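Local coordinates for protein MIP07328p (Drosophila melanogaster, PDB 6FKK) that probably acts, through its sema and plexin-repeat domains, as a guidance cue that binds receptors on other cells and repels growing axons, at residues 41-46 / 83-87; 189-193 / 249-253; 215-219 / 318-322; 286-291 / 385-391. One frame throughout, in Å; residues are numbered along the deposited sequence.

Contact 1 of 4, residues 41-46 / 83-87; sequences GAKDVI and HNYLR
Lys43 lies along two rings of segment 83-87, and each part of its chain meets something different. Its CB touches Tyr85 CE2 at 3.5 Å, approaching the tyrosine ring obliquely. CG is the next atom out and lies near His83 ND1 and CG. CD then sits over the centre of the His83 ring, 3.6 Å from the centroid, in a CH-pi contact. A bend at chi3 (59°) turns the chain after CD, and NZ bonds Thr25. The edge of the same imidazole is used by Asp44: His83 ND1 donates to Asp44 OD2 at 2.7 Å, while Glu79 takes NE2. Asp44 OD1 accepts from Asn84 N at 3.0 Å, so both carboxylate oxygens are gripped. The backbones add Asp44 N to Asn84 O at 2.7 Å and Leu86 N to Ala42 O at 3.2 Å. With an alanine here in place of Asp44, Asn84 N would probably lose its acceptor and the His83 ring one of the bonds that fix its rotation. At the other end of the contact, Leu86 CD2 meets Ile46 CG2 at 3.7 Å. Lys43 and Tyr85 form a single beta bridge, which joins the turn between strands 37-41 and 45-50 to the start of strand 86-91, between neighbouring four-stranded sheets of the sema beta-propeller.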
loop_
_atom_site.group_PDB
_atom_site.type_symbol
_atom_site.label_atom_id
_atom_site.label_comp_id
_atom_site.label_asym_id
_atom_site.label_seq_id
_atom_site.Cartn_x
_atom_site.Cartn_y
_atom_site.Cartn_z
ATOM N N GLY A 41 -11.583 11.279 2.037
ATOM C CA GLY A 41 -11.923 12.012 0.833
ATOM C C GLY A 41 -13.056 11.351 0.075
ATOM O O GLY A 41 -12.960 10.177 -0.295
ATOM N N ALA A 42 -14.136 12.093 -0.163
ATOM C CA ALA A 42 -15.329 11.511 -0.760
ATOM C C ALA A 42 -15.858 12.353 -1.910
ATOM O O ALA A 42 -15.178 13.265 -2.391
ATOM C CB ALA A 42 -16.422 11.344 0.295
ATOM N N LYS A 43 -17.075 12.049 -2.353
ATOM C CA LYS A 43 -17.732 12.838 -3.387
ATOM C C LYS A 43 -18.145 14.181 -2.803
ATOM O O LYS A 43 -18.984 14.240 -1.898
ATOM C CB LYS A 43 -18.941 12.090 -3.942
ATOM C CG LYS A 43 -19.764 12.903 -4.927
ATOM C CD LYS A 43 -20.898 12.088 -5.527
ATOM C CE LYS A 43 -21.833 11.559 -4.453
ATOM N NZ LYS A 43 -23.034 10.897 -5.037
ATOM N N ASP A 44 -17.525 15.254 -3.298
ATOM C CA ASP A 44 -17.876 16.629 -2.957
ATOM C C ASP A 44 -17.573 16.987 -1.505
ATOM O O ASP A 44 -17.722 18.148 -1.112
ATOM C CB ASP A 44 -19.356 16.899 -3.260
ATOM C CG ASP A 44 -19.673 16.838 -4.744
ATOM O OD1 ASP A 44 -18.765 17.098 -5.561
ATOM O OD2 ASP A 44 -20.834 16.533 -5.091
ATOM N N VAL A 45 -17.152 16.014 -0.696
ATOM C CA VAL A 45 -16.934 16.230 0.730
ATOM C C VAL A 45 -15.656 15.518 1.158
ATOM O O VAL A 45 -15.266 14.498 0.584
ATOM C CB VAL A 45 -18.132 15.735 1.583
ATOM C CG1 VAL A 45 -17.973 16.154 3.033
ATOM C CG2 VAL A 45 -19.458 16.247 1.033
ATOM N N ILE A 46 -14.995 16.080 2.169
ATOM C CA ILE A 46 -13.951 15.397 2.923
ATOM C C ILE A 46 -14.352 15.431 4.393
ATOM O O ILE A 46 -14.789 16.471 4.900
ATOM C CB ILE A 46 -12.565 16.031 2.700
ATOM C CG1 ILE A 46 -11.505 15.322 3.545
ATOM C CG2 ILE A 46 -12.592 17.519 3.002
ATOM C CD1 ILE A 46 -10.110 15.880 3.368
ATOM N N HIS A 83 -18.454 14.806 -10.624
ATOM C CA HIS A 83 -18.474 15.322 -9.265
ATOM C C HIS A 83 -17.048 15.699 -8.882
ATOM O O HIS A 83 -16.119 15.596 -9.688
ATOM C CB HIS A 83 -19.064 14.301 -8.283
ATOM C CG HIS A 83 -20.561 14.305 -8.236
ATOM N ND1 HIS A 83 -21.276 15.100 -7.368
ATOM C CD2 HIS A 83 -21.478 13.606 -8.948
ATOM C CE1 HIS A 83 -22.568 14.894 -7.546
ATOM N NE2 HIS A 83 -22.717 13.992 -8.500
ATOM N N ASN A 84 -16.873 16.138 -7.642
ATOM C CA ASN A 84 -15.567 16.557 -7.135
ATOM C C ASN A 84 -15.151 15.580 -6.037
ATOM O O ASN A 84 -15.447 15.780 -4.859
ATOM C CB ASN A 84 -15.609 17.992 -6.621
ATOM C CG ASN A 84 -14.241 18.499 -6.212
ATOM O OD1 ASN A 84 -13.217 18.024 -6.704
ATOM N ND2 ASN A 84 -14.216 19.467 -5.304
ATOM N N TYR A 85 -14.454 14.519 -6.437
ATOM C CA TYR A 85 -13.932 13.535 -5.497
ATOM C C TYR A 85 -12.585 14.025 -4.985
ATOM O O TYR A 85 -11.619 14.118 -5.749
ATOM C CB TYR A 85 -13.804 12.167 -6.163
ATOM C CG TYR A 85 -15.119 11.585 -6.631
ATOM C CD1 TYR A 85 -15.624 11.880 -7.891
ATOM C CD2 TYR A 85 -15.856 10.739 -5.812
ATOM C CE1 TYR A 85 -16.827 11.353 -8.321
ATOM C CE2 TYR A 85 -17.059 10.205 -6.235
ATOM C CZ TYR A 85 -17.540 10.515 -7.488
ATOM O OH TYR A 85 -18.740 9.984 -7.907
ATOM N N LEU A 86 -12.518 14.344 -3.695
ATOM C CA LEU A 86 -11.267 14.806 -3.108
ATOM C C LEU A 86 -10.315 13.630 -2.930
ATOM O O LEU A 86 -10.700 12.580 -2.402
ATOM C CB LEU A 86 -11.525 15.497 -1.767
ATOM C CG LEU A 86 -12.045 16.936 -1.841
ATOM C CD1 LEU A 86 -13.535 16.985 -2.151
ATOM C CD2 LEU A 86 -11.737 17.683 -0.554
ATOM N N ARG A 87 -9.072 13.805 -3.376
ATOM C CA ARG A 87 -8.126 12.698 -3.431
ATOM C C ARG A 87 -6.725 13.034 -2.941
ATOM O O ARG A 87 -5.889 12.127 -2.879
ATOM C CB ARG A 87 -8.030 12.161 -4.870
ATOM C CG ARG A 87 -9.236 11.354 -5.320
ATOM C CD ARG A 87 -9.298 10.024 -4.591
ATOM N NE ARG A 87 -10.417 9.198 -5.035
ATOM C CZ ARG A 87 -11.594 9.145 -4.423
ATOM N NH1 ARG A 87 -11.813 9.872 -3.335
ATOM N NH2 ARG A 87 -12.554 8.362 -4.897
#

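Contact 2 of 4, residues 189-193 / 249-253; sequences LKQLN and SFLKA
Lys252 NZ reaches across to two successive backbone carbonyls of the loop 189-193. It donates to Gln191 O at 2.7 Å and to Lys190 O at 3.1 Å. In both bonds the amine lies above the carbonyl plane, by 66° at Gln191 and by less at Lys190. A salt bridge to Glu213 gives the same amine a third partner, and Glu213 also accepts from Asn193 N. The lysine chain is fully extended beyond CG, which carries the amine from the strand to the loop. A methionine in place of Lys252 would probably leave both carbonyls without this donor and Glu213 without its positive mate.

The contact belongs to the sema domain, a beta-propeller. It fixes the loop that leads into strand 196-203 against strand 251-259, and both strands are part of one large mixed sheet.

Beside the lysine, Phe250 carries the packing. Its CG stands anti to the backbone N (chi1 -179°), and its ring reaches Gln191. Gln191 CB lies 3.8 Å from Phe250 CE2, and CG and the amide continue past CD2. Amide and ring planes are 54° apart. Gln191 OE1 takes its bond from Glu185 N. Gln191 O approaches the edge of the Phe250 ring, 3.8 Å from CE2. The outermost touch is looser, with Leu192 CD2 at 4.5 Å from Phe250 CZ. Ala230 and Val232 of strand 225-233 also pack on Phe250.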
loop_
_atom_site.group_PDB
_atom_site.type_symbol
_atom_site.label_atom_id
_atom_site.label_comp_id
_atom_site.label_asym_id
_atom_site.label_seq_id
_atom_site.Cartn_x
_atom_site.Cartn_y
_atom_site.Cartn_z
ATOM N N LEU A 189 7.219 4.408 -23.391
ATOM C CA LEU A 189 6.792 3.195 -22.709
ATOM C C LEU A 189 7.920 2.496 -21.961
ATOM O O LEU A 189 7.648 1.548 -21.216
ATOM C CB LEU A 189 6.160 2.230 -23.715
ATOM C CG LEU A 189 4.963 2.785 -24.489
ATOM C CD1 LEU A 189 4.462 1.772 -25.502
ATOM C CD2 LEU A 189 3.846 3.192 -23.540
ATOM N N LYS A 190 9.170 2.931 -22.137
ATOM C CA LYS A 190 10.265 2.329 -21.383
ATOM C C LYS A 190 10.205 2.730 -19.914
ATOM O O LYS A 190 10.534 1.928 -19.032
ATOM C CB LYS A 190 11.611 2.717 -21.997
ATOM C CG LYS A 190 11.968 1.925 -23.249
ATOM C CD LYS A 190 13.383 2.217 -23.728
ATOM C CE LYS A 190 13.506 3.629 -24.273
ATOM N NZ LYS A 190 14.841 3.865 -24.885
ATOM N N GLN A 191 9.780 3.963 -19.632
ATOM C CA GLN A 191 9.651 4.407 -18.247
ATOM C C GLN A 191 8.325 3.961 -17.642
ATOM O O GLN A 191 8.290 3.429 -16.528
ATOM C CB GLN A 191 9.793 5.928 -18.163
ATOM C CG GLN A 191 11.211 6.434 -18.380
ATOM C CD GLN A 191 11.359 7.910 -18.061
ATOM O OE1 GLN A 191 10.403 8.678 -18.165
ATOM N NE2 GLN A 191 12.560 8.311 -17.663
ATOM N N LEU A 192 7.224 4.169 -18.363
ATOM C CA LEU A 192 5.897 3.813 -17.876
ATOM C C LEU A 192 5.079 3.259 -19.031
ATOM O O LEU A 192 5.043 3.856 -20.109
ATOM C CB LEU A 192 5.193 5.026 -17.256
ATOM C CG LEU A 192 5.784 5.558 -15.950
ATOM C CD1 LEU A 192 5.145 6.883 -15.571
ATOM C CD2 LEU A 192 5.594 4.538 -14.847
ATOM N N ASN A 193 4.418 2.122 -18.800
ATOM C CA ASN A 193 3.643 1.419 -19.826
ATOM C C ASN A 193 2.280 1.060 -19.237
ATOM O O ASN A 193 2.108 -0.030 -18.684
ATOM C CB ASN A 193 4.392 0.180 -20.311
ATOM C CG ASN A 193 3.854 -0.353 -21.623
ATOM O OD1 ASN A 193 2.713 -0.085 -21.999
ATOM N ND2 ASN A 193 4.680 -1.116 -22.332
ATOM N N SER A 249 16.959 10.930 -12.410
ATOM C CA SER A 249 17.194 9.910 -11.397
ATOM C C SER A 249 16.087 8.864 -11.363
ATOM O O SER A 249 15.931 8.177 -10.347
ATOM C CB SER A 249 17.329 10.552 -10.014
ATOM O OG SER A 249 16.125 11.200 -9.644
ATOM N N PHE A 250 15.309 8.726 -12.434
ATOM C CA PHE A 250 14.212 7.767 -12.449
ATOM C C PHE A 250 14.743 6.377 -12.774
ATOM O O PHE A 250 15.268 6.144 -13.869
ATOM C CB PHE A 250 13.142 8.179 -13.459
ATOM C CG PHE A 250 11.964 7.242 -13.506
ATOM C CD1 PHE A 250 10.921 7.374 -12.603
ATOM C CD2 PHE A 250 11.898 6.233 -14.451
ATOM C CE1 PHE A 250 9.835 6.516 -12.643
ATOM C CE2 PHE A 250 10.816 5.371 -14.496
ATOM C CZ PHE A 250 9.783 5.515 -13.590
ATOM N N LEU A 251 14.603 5.459 -11.821
ATOM C CA LEU A 251 14.940 4.057 -12.006
ATOM C C LEU A 251 13.805 3.207 -11.458
ATOM O O LEU A 251 13.047 3.641 -10.587
ATOM C CB LEU A 251 16.254 3.689 -11.305
ATOM C CG LEU A 251 17.519 4.396 -11.786
ATOM C CD1 LEU A 251 18.696 4.032 -10.898
ATOM C CD2 LEU A 251 17.805 4.027 -13.229
ATOM N N LYS A 252 13.687 1.985 -11.977
ATOM C CA LYS A 252 12.677 1.054 -11.495
ATOM C C LYS A 252 13.221 -0.365 -11.539
ATOM O O LYS A 252 14.113 -0.689 -12.328
ATOM C CB LYS A 252 11.376 1.141 -12.302
ATOM C CG LYS A 252 11.518 0.839 -13.784
ATOM C CD LYS A 252 10.170 0.952 -14.482
ATOM C CE LYS A 252 10.277 0.672 -15.972
ATOM N NZ LYS A 252 8.959 0.802 -16.655
ATOM N N ALA A 253 12.667 -1.210 -10.674
ATOM C CA ALA A 253 13.040 -2.613 -10.596
ATOM C C ALA A 253 11.783 -3.444 -10.404
ATOM O O ALA A 253 10.784 -2.968 -9.857
ATOM C CB ALA A 253 14.027 -2.874 -9.453
#

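Contact 3 of 4, residues 215-219 / 318-322; sequences SMEVM and KSQKD
Lys321 points its side chain into the bend formed by Met216 to Met219. The chain runs out extended as far as CE and turns only at its last torsion (chi4 54°), which brings NZ among the backbone carbonyls. NZ donates to Met219 O at 3.0 Å, from above the carbonyl plane, 48° out of it. A weaker bond runs from Lys321 NZ to Met216 O at 3.1 Å. Val218 O is also close to NZ, but its modelled distance is too short to be relied on. Ser325 is a further, weak partner of the amine.

Lys321 is itself the centre of an inverse gamma turn. The contact joins two loops at the surface of the sema beta-propeller: one links strands 206-214 and 225-233, and the other lies between helices 306-312 and 352-360.

The second pair is set differently. The side chains of Glu217 and Lys318 lie roughly perpendicular. Glu217 OE1 makes a long salt bridge to Lys318 NZ, 3.7 Å away. Lys318 is bent at both chi3 and chi4, and its amine has a stronger partner in Glu365. Glu217 OE2 pairs with Arg228.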
loop_
_atom_site.group_PDB
_atom_site.type_symbol
_atom_site.label_atom_id
_atom_site.label_comp_id
_atom_site.label_asym_id
_atom_site.label_seq_id
_atom_site.Cartn_x
_atom_site.Cartn_y
_atom_site.Cartn_z
ATOM N N SER A 215 4.703 -5.147 -19.656
ATOM C CA SER A 215 6.102 -5.543 -19.708
ATOM C C SER A 215 6.650 -5.389 -21.118
ATOM O O SER A 215 6.009 -5.800 -22.090
ATOM C CB SER A 215 6.278 -6.987 -19.243
ATOM O OG SER A 215 7.625 -7.397 -19.399
ATOM N N MET A 216 7.838 -4.799 -21.218
ATOM C CA MET A 216 8.610 -4.805 -22.451
ATOM C C MET A 216 9.697 -5.866 -22.452
ATOM O O MET A 216 10.038 -6.386 -23.519
ATOM C CB MET A 216 9.257 -3.436 -22.682
ATOM C CG MET A 216 8.278 -2.301 -22.898
ATOM S SD MET A 216 9.127 -0.729 -23.136
ATOM C CE MET A 216 10.364 -1.185 -24.352
ATOM N N GLU A 217 10.231 -6.208 -21.277
ATOM C CA GLU A 217 11.369 -7.116 -21.195
ATOM C C GLU A 217 11.043 -8.517 -21.694
ATOM O O GLU A 217 11.967 -9.286 -21.982
ATOM C CB GLU A 217 11.884 -7.180 -19.756
ATOM C CG GLU A 217 10.819 -7.526 -18.727
ATOM C CD GLU A 217 11.365 -7.534 -17.313
ATOM O OE1 GLU A 217 12.602 -7.534 -17.155
ATOM O OE2 GLU A 217 10.563 -7.537 -16.358
ATOM N N VAL A 218 9.760 -8.873 -21.795
ATOM C CA VAL A 218 9.407 -10.145 -22.406
ATOM C C VAL A 218 9.815 -10.119 -23.877
ATOM O O VAL A 218 9.775 -9.075 -24.541
ATOM C CB VAL A 218 7.908 -10.451 -22.246
ATOM C CG1 VAL A 218 7.609 -10.905 -20.826
ATOM C CG2 VAL A 218 7.076 -9.230 -22.596
ATOM N N MET A 219 10.223 -11.285 -24.385
ATOM C CA MET A 219 10.796 -11.367 -25.726
ATOM C C MET A 219 9.830 -10.845 -26.784
ATOM O O MET A 219 10.188 -9.988 -27.601
ATOM C CB MET A 219 11.199 -12.810 -26.030
ATOM C CG MET A 219 10.298 -13.848 -25.376
ATOM S SD MET A 219 10.352 -15.455 -26.189
ATOM C CE MET A 219 9.509 -15.077 -27.723
ATOM N N LYS A 318 19.326 -3.244 -17.179
ATOM C CA LYS A 318 18.801 -4.047 -18.275
ATOM C C LYS A 318 18.921 -3.259 -19.573
ATOM O O LYS A 318 18.399 -2.145 -19.680
ATOM C CB LYS A 318 17.350 -4.428 -18.003
ATOM C CG LYS A 318 16.829 -5.569 -18.860
ATOM C CD LYS A 318 15.454 -6.008 -18.384
ATOM C CE LYS A 318 15.475 -6.365 -16.902
ATOM N NZ LYS A 318 16.228 -7.623 -16.624
ATOM N N SER A 319 19.620 -3.831 -20.551
ATOM C CA SER A 319 19.876 -3.126 -21.798
ATOM C C SER A 319 18.573 -2.856 -22.545
ATOM O O SER A 319 17.547 -3.506 -22.318
ATOM C CB SER A 319 20.829 -3.930 -22.681
ATOM O OG SER A 319 20.250 -5.169 -23.050
ATOM N N GLN A 320 18.627 -1.868 -23.437
ATOM C CA GLN A 320 17.475 -1.540 -24.266
ATOM C C GLN A 320 17.013 -2.773 -25.026
ATOM O O GLN A 320 17.827 -3.572 -25.496
ATOM C CB GLN A 320 17.825 -0.421 -25.249
ATOM C CG GLN A 320 18.548 0.760 -24.633
ATOM C CD GLN A 320 18.846 1.847 -25.649
ATOM O OE1 GLN A 320 17.954 2.306 -26.361
ATOM N NE2 GLN A 320 20.107 2.260 -25.725
ATOM N N LYS A 321 15.695 -2.934 -25.134
ATOM C CA LYS A 321 15.123 -4.099 -25.807
ATOM C C LYS A 321 15.479 -4.029 -27.289
ATOM O O LYS A 321 14.708 -3.564 -28.132
ATOM C CB LYS A 321 13.616 -4.165 -25.598
ATOM C CG LYS A 321 13.000 -5.449 -26.127
ATOM C CD LYS A 321 11.487 -5.405 -26.101
ATOM C CE LYS A 321 10.903 -6.715 -26.603
ATOM N NZ LYS A 321 11.446 -7.880 -25.851
ATOM N N ASP A 322 16.682 -4.502 -27.608
ATOM C CA ASP A 322 17.125 -4.558 -28.991
ATOM C C ASP A 322 16.275 -5.557 -29.778
ATOM O O ASP A 322 15.487 -6.325 -29.219
ATOM C CB ASP A 322 18.605 -4.933 -29.062
ATOM C CG ASP A 322 19.503 -3.877 -28.445
ATOM O OD1 ASP A 322 18.995 -2.784 -28.121
ATOM O OD2 ASP A 322 20.713 -4.141 -28.283
#

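Contact 4 of 4, residues 286-291 / 385-391; sequences YAVFTT and RLTAIAV
Val288 sits at the middle of the tight part of this contact, facing strand 386-396 with both methyls. Val288 CG1 meets Leu386 CB at 3.6 Å, where one side chain passes square across the other. CG2 rests 3.8 Å from Ile389 CB, and here the side chains run alongside, pointing opposite ways. The valine has CG1 anti to the backbone N (chi1 169°), which spreads its two methyls between these partners. Next along the strand, Tyr286 CB packs on Ile389 CG1 at 4.0 Å. Val391 CG2 lies over one face of the Tyr286 ring, 3.9 Å from its centroid, in a CH-pi contact. The tyrosine hydroxyl bonds Asp404. Ile406 of strand 402-410 adds to this packing, touching both Tyr286 and Ile389.

The other end is looser and more polar. Arg385 is partly exposed. Its chain is extended from CG to NE and brings NH1 to the end of strand 282-290. There NH1 makes a weak bond to Thr291 O at 3.4 Å. Thr290 CB lies in the plane of the guanidinium, at its edge, 3.5 Å from NH1.

The strand axes approach to 6.8 Å and run nearly antiparallel, at 167°. The strands belong to different sheets, and no backbone hydrogen bond joins them here. In strand 386-396, Thr387 and Ala388 form a classic beta bulge opposite Gly409. The chemistry therefore implies that the two sheets of the sema domain are held together here mainly by apolar side chains, with one weak polar bond at the margin.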
loop_
_atom_site.group_PDB
_atom_site.type_symbol
_atom_site.label_atom_id
_atom_site.label_comp_id
_atom_site.label_asym_id
_atom_site.label_seq_id
_atom_site.Cartn_x
_atom_site.Cartn_y
_atom_site.Cartn_z
ATOM N N TYR A 286 4.974 -4.464 3.425
ATOM C CA TYR A 286 4.102 -5.581 3.099
ATOM C C TYR A 286 3.201 -5.210 1.930
ATOM O O TYR A 286 2.641 -4.112 1.887
ATOM C CB TYR A 286 3.256 -5.979 4.309
ATOM C CG TYR A 286 4.054 -6.508 5.480
ATOM C CD1 TYR A 286 4.671 -5.644 6.374
ATOM C CD2 TYR A 286 4.180 -7.873 5.698
ATOM C CE1 TYR A 286 5.395 -6.124 7.449
ATOM C CE2 TYR A 286 4.903 -8.361 6.769
ATOM C CZ TYR A 286 5.507 -7.484 7.640
ATOM O OH TYR A 286 6.227 -7.967 8.708
ATOM N N ALA A 287 3.064 -6.134 0.983
ATOM C CA ALA A 287 2.291 -5.884 -0.223
ATOM C C ALA A 287 1.407 -7.080 -0.536
ATOM O O ALA A 287 1.695 -8.214 -0.143
ATOM C CB ALA A 287 3.197 -5.578 -1.420
ATOM N N VAL A 288 0.323 -6.808 -1.259
ATOM C CA VAL A 288 -0.639 -7.819 -1.679
ATOM C C VAL A 288 -0.539 -7.986 -3.187
ATOM O O VAL A 288 -0.580 -6.999 -3.930
ATOM C CB VAL A 288 -2.069 -7.436 -1.261
ATOM C CG1 VAL A 288 -3.075 -8.345 -1.937
ATOM C CG2 VAL A 288 -2.208 -7.508 0.245
ATOM N N PHE A 289 -0.411 -9.231 -3.637
ATOM C CA PHE A 289 -0.282 -9.554 -5.050
ATOM C C PHE A 289 -1.367 -10.539 -5.464
ATOM O O PHE A 289 -1.747 -11.421 -4.688
ATOM C CB PHE A 289 1.092 -10.160 -5.362
ATOM C CG PHE A 289 2.245 -9.230 -5.120
ATOM C CD1 PHE A 289 2.732 -9.024 -3.840
ATOM C CD2 PHE A 289 2.863 -8.586 -6.179
ATOM C CE1 PHE A 289 3.800 -8.179 -3.618
ATOM C CE2 PHE A 289 3.934 -7.738 -5.964
ATOM C CZ PHE A 289 4.402 -7.534 -4.681
ATOM N N THR A 290 -1.854 -10.388 -6.693
ATOM C CA THR A 290 -2.763 -11.343 -7.306
ATOM C C THR A 290 -2.159 -11.858 -8.606
ATOM O O THR A 290 -1.262 -11.239 -9.186
ATOM C CB THR A 290 -4.143 -10.723 -7.584
ATOM O OG1 THR A 290 -3.997 -9.562 -8.412
ATOM C CG2 THR A 290 -4.839 -10.339 -6.284
ATOM N N THR A 291 -2.658 -13.005 -9.060
ATOM C CA THR A 291 -2.190 -13.573 -10.312
ATOM C C THR A 291 -2.906 -12.926 -11.492
ATOM O O THR A 291 -3.938 -12.264 -11.346
ATOM C CB THR A 291 -2.412 -15.085 -10.354
ATOM O OG1 THR A 291 -3.818 -15.363 -10.361
ATOM C CG2 THR A 291 -1.775 -15.749 -9.151
ATOM N N ARG A 385 -10.258 -12.685 -3.842
ATOM C CA ARG A 385 -8.890 -12.201 -3.946
ATOM C C ARG A 385 -8.609 -11.212 -2.823
ATOM O O ARG A 385 -9.512 -10.514 -2.353
ATOM C CB ARG A 385 -8.638 -11.522 -5.299
ATOM C CG ARG A 385 -8.877 -12.405 -6.515
ATOM C CD ARG A 385 -8.820 -11.588 -7.802
ATOM N NE ARG A 385 -8.912 -12.422 -8.999
ATOM C CZ ARG A 385 -7.862 -12.853 -9.691
ATOM N NH1 ARG A 385 -6.635 -12.529 -9.306
ATOM N NH2 ARG A 385 -8.035 -13.607 -10.768
ATOM N N LEU A 386 -7.349 -11.150 -2.400
ATOM C CA LEU A 386 -6.936 -10.173 -1.404
ATOM C C LEU A 386 -6.825 -8.791 -2.032
ATOM O O LEU A 386 -6.428 -8.645 -3.192
ATOM C CB LEU A 386 -5.600 -10.570 -0.780
ATOM C CG LEU A 386 -5.546 -11.892 -0.007
ATOM C CD1 LEU A 386 -4.158 -12.102 0.576
ATOM C CD2 LEU A 386 -6.600 -11.947 1.090
ATOM N N THR A 387 -7.180 -7.763 -1.250
ATOM C CA THR A 387 -7.267 -6.403 -1.784
ATOM C C THR A 387 -6.583 -5.358 -0.908
ATOM O O THR A 387 -6.101 -4.347 -1.431
ATOM C CB THR A 387 -8.736 -6.006 -1.992
ATOM O OG1 THR A 387 -9.445 -6.105 -0.750
ATOM C CG2 THR A 387 -9.399 -6.905 -3.030
ATOM N N ALA A 388 -6.523 -5.570 0.405
ATOM C CA ALA A 388 -6.001 -4.575 1.334
ATOM C C ALA A 388 -4.976 -5.216 2.261
ATOM O O ALA A 388 -4.861 -6.440 2.352
ATOM C CB ALA A 388 -7.128 -3.927 2.151
ATOM N N ILE A 389 -4.231 -4.366 2.968
ATOM C CA ILE A 389 -3.143 -4.820 3.828
ATOM C C ILE A 389 -2.966 -3.814 4.958
ATOM O O ILE A 389 -3.129 -2.606 4.765
ATOM C CB ILE A 389 -1.842 -5.002 3.015
ATOM C CG1 ILE A 389 -0.707 -5.533 3.895
ATOM C CG2 ILE A 389 -1.450 -3.700 2.340
ATOM C CD1 ILE A 389 -0.749 -7.027 4.104
ATOM N N ALA A 390 -2.648 -4.325 6.145
ATOM C CA ALA A 390 -2.335 -3.506 7.306
ATOM C C ALA A 390 -1.588 -4.380 8.302
ATOM O O ALA A 390 -1.800 -5.594 8.352
ATOM C CB ALA A 390 -3.595 -2.909 7.943
ATOM N N VAL A 391 -0.707 -3.760 9.083
ATOM C CA VAL A 391 0.191 -4.484 9.977
ATOM C C VAL A 391 0.157 -3.853 11.361
ATOM O O VAL A 391 0.220 -2.626 11.495
ATOM C CB VAL A 391 1.637 -4.497 9.441
ATOM C CG1 VAL A 391 2.555 -5.231 10.407
ATOM C CG2 VAL A 391 1.695 -5.133 8.067
#

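All four contacts lie in the sema domain. Contact 1 comes first along the chain and closes before the others open; its centre is about 25 Å from that of contact 4, about 31 Å from that of contact 2 and about 40 Å from that of contact 3. Contacts 2 and 3 are neighbours, with centres about 12 Å apart. Their segments alternate along the chain, and Met216 of contact 3 packs on Leu189 and Lys190 of contact 2. Contacts 2 and 4 both reach the large mixed sheet, through strands 251-259 and 282-290. The centre of contact 4 lies nearest the chain's centre, about 8 Å away. Together they tie loops and sheets from distant parts of the sequence into one propeller.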